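Local coordinates for tail fiber protein (Acinetobacter phage AM24, PDB 5W5P) that probably serves as a trimeric tailspike with which the phage recognises, and perhaps degrades, the capsular polysaccharide of Acinetobacter baumannii, at residues T56-Q61 against G70-A75; A515-V520 against V537-T542. All coordinates share one frame; numbering follows the deposited sequence.

Contact 1: T56-Q61 against G70-A75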
loop_
_atom_site.group_PDB
_atom_site.type_symbol
_atom_site.label_atom_id
_atom_site.label_comp_id
_atom_site.label_asym_id
_atom_site.label_seq_id
_atom_site.Cartn_x
_atom_site.Cartn_y
_atom_site.Cartn_z
ATOM N N THR A 56 0.188 -49.188 22.075
ATOM C CA THR A 56 -0.676 -48.170 21.492
ATOM C C THR A 56 -1.960 -48.837 21.019
ATOM O O THR A 56 -1.916 -49.800 20.244
ATOM C CB THR A 56 0.005 -47.438 20.335
ATOM O OG1 THR A 56 1.292 -46.964 20.749
ATOM C CG2 THR A 56 -0.842 -46.247 19.903
ATOM N N VAL A 57 -3.095 -48.331 21.499
ATOM C CA VAL A 57 -4.411 -48.792 21.089
ATOM C C VAL A 57 -5.186 -47.602 20.542
ATOM O O VAL A 57 -4.861 -46.440 20.800
ATOM C CB VAL A 57 -5.188 -49.454 22.246
ATOM C CG1 VAL A 57 -4.455 -50.691 22.741
ATOM C CG2 VAL A 57 -5.397 -48.460 23.378
ATOM N N TYR A 58 -6.230 -47.902 19.782
ATOM C CA TYR A 58 -7.082 -46.880 19.197
ATOM C C TYR A 58 -8.419 -46.850 19.923
ATOM O O TYR A 58 -9.079 -47.886 20.061
ATOM C CB TYR A 58 -7.296 -47.135 17.703
ATOM C CG TYR A 58 -8.288 -46.187 17.083
ATOM C CD1 TYR A 58 -9.597 -46.579 16.856
ATOM C CD2 TYR A 58 -7.921 -44.890 16.740
ATOM C CE1 TYR A 58 -10.512 -45.719 16.304
ATOM C CE2 TYR A 58 -8.837 -44.017 16.182
ATOM C CZ TYR A 58 -10.130 -44.439 15.967
ATOM O OH TYR A 58 -11.059 -43.589 15.413
ATOM N N VAL A 59 -8.811 -45.668 20.395
ATOM C CA VAL A 59 -10.130 -45.450 20.980
ATOM C C VAL A 59 -11.001 -44.768 19.935
ATOM O O VAL A 59 -10.607 -43.747 19.356
ATOM C CB VAL A 59 -10.044 -44.611 22.266
ATOM C CG1 VAL A 59 -11.405 -44.534 22.938
ATOM C CG2 VAL A 59 -9.011 -45.198 23.216
ATOM N N GLY A 60 -12.190 -45.324 19.701
ATOM C CA GLY A 60 -12.999 -44.878 18.577
ATOM C C GLY A 60 -13.594 -43.494 18.769
ATOM O O GLY A 60 -13.628 -42.692 17.835
ATOM N N GLN A 61 -14.089 -43.206 19.967
ATOM C CA GLN A 61 -14.786 -41.957 20.254
ATOM C C GLN A 61 -14.822 -41.768 21.770
ATOM O O GLN A 61 -14.258 -42.567 22.525
ATOM C CB GLN A 61 -16.191 -41.951 19.635
ATOM C CG GLN A 61 -17.074 -43.117 20.059
ATOM C CD GLN A 61 -18.197 -43.394 19.076
ATOM O OE1 GLN A 61 -17.975 -43.490 17.869
ATOM N NE2 GLN A 61 -19.416 -43.513 19.591
ATOM N N GLY A 70 -11.859 -39.416 19.321
ATOM C CA GLY A 70 -11.066 -40.620 19.197
ATOM C C GLY A 70 -9.620 -40.335 18.829
ATOM O O GLY A 70 -9.225 -39.214 18.509
ATOM N N GLY A 71 -8.814 -41.386 18.879
ATOM C CA GLY A 71 -7.416 -41.279 18.517
ATOM C C GLY A 71 -6.616 -42.418 19.122
ATOM O O GLY A 71 -7.165 -43.344 19.716
ATOM N N LEU A 72 -5.301 -42.316 18.955
ATOM C CA LEU A 72 -4.371 -43.311 19.470
ATOM C C LEU A 72 -3.912 -42.929 20.872
ATOM O O LEU A 72 -3.655 -41.756 21.157
ATOM C CB LEU A 72 -3.156 -43.446 18.549
ATOM C CG LEU A 72 -3.383 -43.944 17.120
ATOM C CD1 LEU A 72 -2.229 -43.514 16.230
ATOM C CD2 LEU A 72 -3.551 -45.463 17.088
ATOM N N PHE A 73 -3.805 -43.932 21.740
ATOM C CA PHE A 73 -3.340 -43.758 23.109
ATOM C C PHE A 73 -2.296 -44.825 23.410
ATOM O O PHE A 73 -2.490 -45.998 23.076
ATOM C CB PHE A 73 -4.501 -43.853 24.108
ATOM C CG PHE A 73 -5.450 -42.687 24.050
ATOM C CD1 PHE A 73 -6.499 -42.669 23.142
ATOM C CD2 PHE A 73 -5.289 -41.603 24.903
ATOM C CE1 PHE A 73 -7.369 -41.594 23.086
ATOM C CE2 PHE A 73 -6.157 -40.526 24.849
ATOM C CZ PHE A 73 -7.198 -40.523 23.941
ATOM N N TYR A 74 -1.191 -44.425 24.033
ATOM C CA TYR A 74 -0.145 -45.358 24.423
ATOM C C TYR A 74 -0.040 -45.415 25.940
ATOM O O TYR A 74 -0.203 -44.401 26.625
ATOM C CB TYR A 74 1.210 -44.988 23.802
ATOM C CG TYR A 74 1.939 -43.846 24.469
ATOM C CD1 TYR A 74 1.625 -42.523 24.160
ATOM C CD2 TYR A 74 2.956 -44.084 25.387
ATOM C CE1 TYR A 74 2.292 -41.465 24.755
ATOM C CE2 TYR A 74 3.629 -43.039 25.989
ATOM C CZ TYR A 74 3.295 -41.728 25.669
ATOM O OH TYR A 74 3.965 -40.680 26.266
ATOM N N ALA A 75 0.218 -46.613 26.457
ATOM C CA ALA A 75 0.324 -46.833 27.898
ATOM C C ALA A 75 1.714 -46.402 28.348
ATOM O O ALA A 75 2.701 -47.100 28.117
ATOM C CB ALA A 75 0.053 -48.292 28.245
#

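Contact 2: A515-V520 against V537-T542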
loop_
_atom_site.group_PDB
_atom_site.type_symbol
_atom_site.label_atom_id
_atom_site.label_comp_id
_atom_site.label_asym_id
_atom_site.label_seq_id
_atom_site.Cartn_x
_atom_site.Cartn_y
_atom_site.Cartn_z
ATOM N N ALA A 515 14.980 41.162 -12.457
ATOM C CA ALA A 515 14.080 41.693 -13.469
ATOM C C ALA A 515 12.828 40.833 -13.550
ATOM O O ALA A 515 12.898 39.603 -13.459
ATOM C CB ALA A 515 14.760 41.746 -14.840
ATOM N N LYS A 516 11.684 41.484 -13.720
ATOM C CA LYS A 516 10.415 40.809 -13.955
ATOM C C LYS A 516 10.001 41.055 -15.401
ATOM O O LYS A 516 9.786 42.206 -15.800
ATOM C CB LYS A 516 9.344 41.312 -12.987
ATOM C CG LYS A 516 9.798 41.375 -11.534
ATOM C CD LYS A 516 10.162 40.001 -11.003
ATOM C CE LYS A 516 8.948 39.079 -11.003
ATOM N NZ LYS A 516 9.214 37.751 -10.368
ATOM N N VAL A 517 9.900 39.981 -16.182
ATOM C CA VAL A 517 9.591 40.058 -17.605
ATOM C C VAL A 517 8.323 39.264 -17.882
ATOM O O VAL A 517 8.074 38.235 -17.244
ATOM C CB VAL A 517 10.764 39.536 -18.465
ATOM C CG1 VAL A 517 10.434 39.627 -19.943
ATOM C CG2 VAL A 517 12.030 40.321 -18.160
ATOM N N SER A 518 7.520 39.749 -18.827
ATOM C CA SER A 518 6.342 39.046 -19.314
ATOM C C SER A 518 6.512 38.762 -20.803
ATOM O O SER A 518 7.029 39.602 -21.546
ATOM C CB SER A 518 5.071 39.869 -19.064
ATOM O OG SER A 518 3.910 39.059 -19.105
ATOM N N LEU A 519 6.085 37.572 -21.235
ATOM C CA LEU A 519 6.286 37.108 -22.602
ATOM C C LEU A 519 4.982 36.615 -23.211
ATOM O O LEU A 519 4.093 36.126 -22.511
ATOM C CB LEU A 519 7.295 35.952 -22.678
ATOM C CG LEU A 519 8.619 36.077 -21.944
ATOM C CD1 LEU A 519 9.380 34.771 -22.032
ATOM C CD2 LEU A 519 9.415 37.195 -22.555
ATOM N N VAL A 520 4.901 36.713 -24.535
ATOM C CA VAL A 520 3.874 36.036 -25.317
ATOM C C VAL A 520 4.565 35.351 -26.491
ATOM O O VAL A 520 5.431 35.947 -27.139
ATOM C CB VAL A 520 2.780 37.012 -25.802
ATOM C CG1 VAL A 520 3.401 38.243 -26.456
ATOM C CG2 VAL A 520 1.806 36.314 -26.744
ATOM N N VAL A 537 8.484 35.857 -30.079
ATOM C CA VAL A 537 8.375 36.272 -28.688
ATOM C C VAL A 537 8.363 37.792 -28.624
ATOM O O VAL A 537 9.141 38.460 -29.314
ATOM C CB VAL A 537 9.531 35.706 -27.835
ATOM C CG1 VAL A 537 9.514 36.308 -26.434
ATOM C CG2 VAL A 537 9.465 34.186 -27.777
ATOM N N ALA A 538 7.474 38.334 -27.794
ATOM C CA ALA A 538 7.503 39.734 -27.396
ATOM C C ALA A 538 7.646 39.793 -25.882
ATOM O O ALA A 538 6.901 39.125 -25.159
ATOM C CB ALA A 538 6.240 40.470 -27.847
ATOM N N ALA A 539 8.608 40.577 -25.409
ATOM C CA ALA A 539 8.914 40.700 -23.994
ATOM C C ALA A 539 8.644 42.120 -23.509
ATOM O O ALA A 539 8.694 43.084 -24.275
ATOM C CB ALA A 539 10.377 40.337 -23.716
ATOM N N SER A 540 8.376 42.238 -22.213
ATOM C CA SER A 540 8.159 43.541 -21.603
ATOM C C SER A 540 8.693 43.512 -20.181
ATOM O O SER A 540 8.379 42.596 -19.419
ATOM C CB SER A 540 6.674 43.906 -21.609
ATOM O OG SER A 540 6.472 45.216 -21.123
ATOM N N LEU A 541 9.503 44.506 -19.831
ATOM C CA LEU A 541 10.045 44.629 -18.480
ATOM C C LEU A 541 8.945 45.167 -17.573
ATOM O O LEU A 541 8.637 46.361 -17.593
ATOM C CB LEU A 541 11.267 45.541 -18.476
ATOM C CG LEU A 541 12.002 45.715 -17.147
ATOM C CD1 LEU A 541 12.603 44.391 -16.688
ATOM C CD2 LEU A 541 13.077 46.795 -17.253
ATOM N N THR A 542 8.344 44.285 -16.774
ATOM C CA THR A 542 7.268 44.686 -15.876
ATOM C C THR A 542 7.772 45.172 -14.525
ATOM O O THR A 542 7.070 45.929 -13.849
ATOM C CB THR A 542 6.289 43.526 -15.650
ATOM O OG1 THR A 542 6.772 42.676 -14.599
ATOM C CG2 THR A 542 6.125 42.715 -16.920
#

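Contact 1: T56-Q61 against G70-A75
V59 and F73 meet on one face of a two-stranded antiparallel pairing, where the valine's CG2 branch meets the phenyl ring obliquely, 3.6 Å from F73 CD1. CG1 of V59 is anti to the backbone N (chi1 -174°), which leaves CG2 beside that N and turned to the ring. V57 lies on the same face, and helix 42-46 covers this side, with L45 on V57, V59 and F73 and F42 on V59, so this side of the pairing is buried.

The other face carries T56, Y58, L72 and Y74. T56 spreads its two branches over different neighbours: CG2 packs against L72 CB at 3.9 Å, while OG1 lies 3.6 Å from Y74 CB. The Y74 ring leads away from the pairing toward K99. Y58 touches L72 CD2 with its CB and carries its ring away from the leucine, along the backbone of G71, with CD2 3.4 Å from G71 O; its CG stands anti to the backbone N (chi1 174°).

The two segments are arms of a beta hairpin, strands 56-59 and 71-75, at the edge of a small antiparallel sheet that continues through strand 97-100. V57 and F73 exchange two backbone hydrogen bonds, each 2.9 Å between V57 N and F73 O and between F73 N and V57 O; V59 and G71 form a second such pair. Y58 of a neighbouring subunit packs on T56 and L72, and G60 O accepts a hydrogen bond from K101 NZ of the other neighbour.

Contact 2: A515-V520 against V537-T542
L519 drops its CD2 methyl onto the small side chain of A539, 3.5 Å from A539 CB, and the same methyl also reaches V537 CG1 at 4.0 Å. Next to it V517 CG1 comes within 3.8 Å of A539 CB, so the alanine is a hollow that the two methyls fill together, side by side. Further along this face L541 extends CD1 to 3.9 Å from A515 CB. L569 of strand 569-574 lies over V517, A539 and L541.

On the reverse face the methyls of T542 and V520 provide the bumps. T542 CG2 sits against S518 CB at 3.7 Å, and V520 sets CG1 between its backbone N and carbonyl carbon (chi1 49°), bringing it over A538 CB. The backbones are joined as an antiparallel hairpin, with paired hydrogen bonds between S518 and S540 and between V520 and A538, and a 2.7 Å bond from T542 N to K516 O.

K516 curls away to N497 and makes a salt bridge with D495 of a neighbouring subunit, while A538 and S540 pack on the other neighbour. The chemistry is therefore divided: the apolar face packs on strand 569-574 of the same chain, whereas the face with the serines and K516 meets neighbouring subunits.

How the contacts relate
Contact 1 closes before contact 2 opens along the chain, and their centres stand about 96 Å apart on opposite sides of the chain's centre. Each is a beta hairpin, but they share no sheet: 56-61 with 70-75 belongs to a small four-stranded antiparallel sheet near the N-terminal end, and 515-520 with 537-542 to the five-stranded antiparallel sheet of the C-terminal part, where 535-546 is an outermost strand within the chain. Between them run the many parallel strands of the elongated central region, consistent with the beta-helix of phage tailspikes. Both hairpins touch neighbouring subunits, so the trimer is held together at sites far apart along its length.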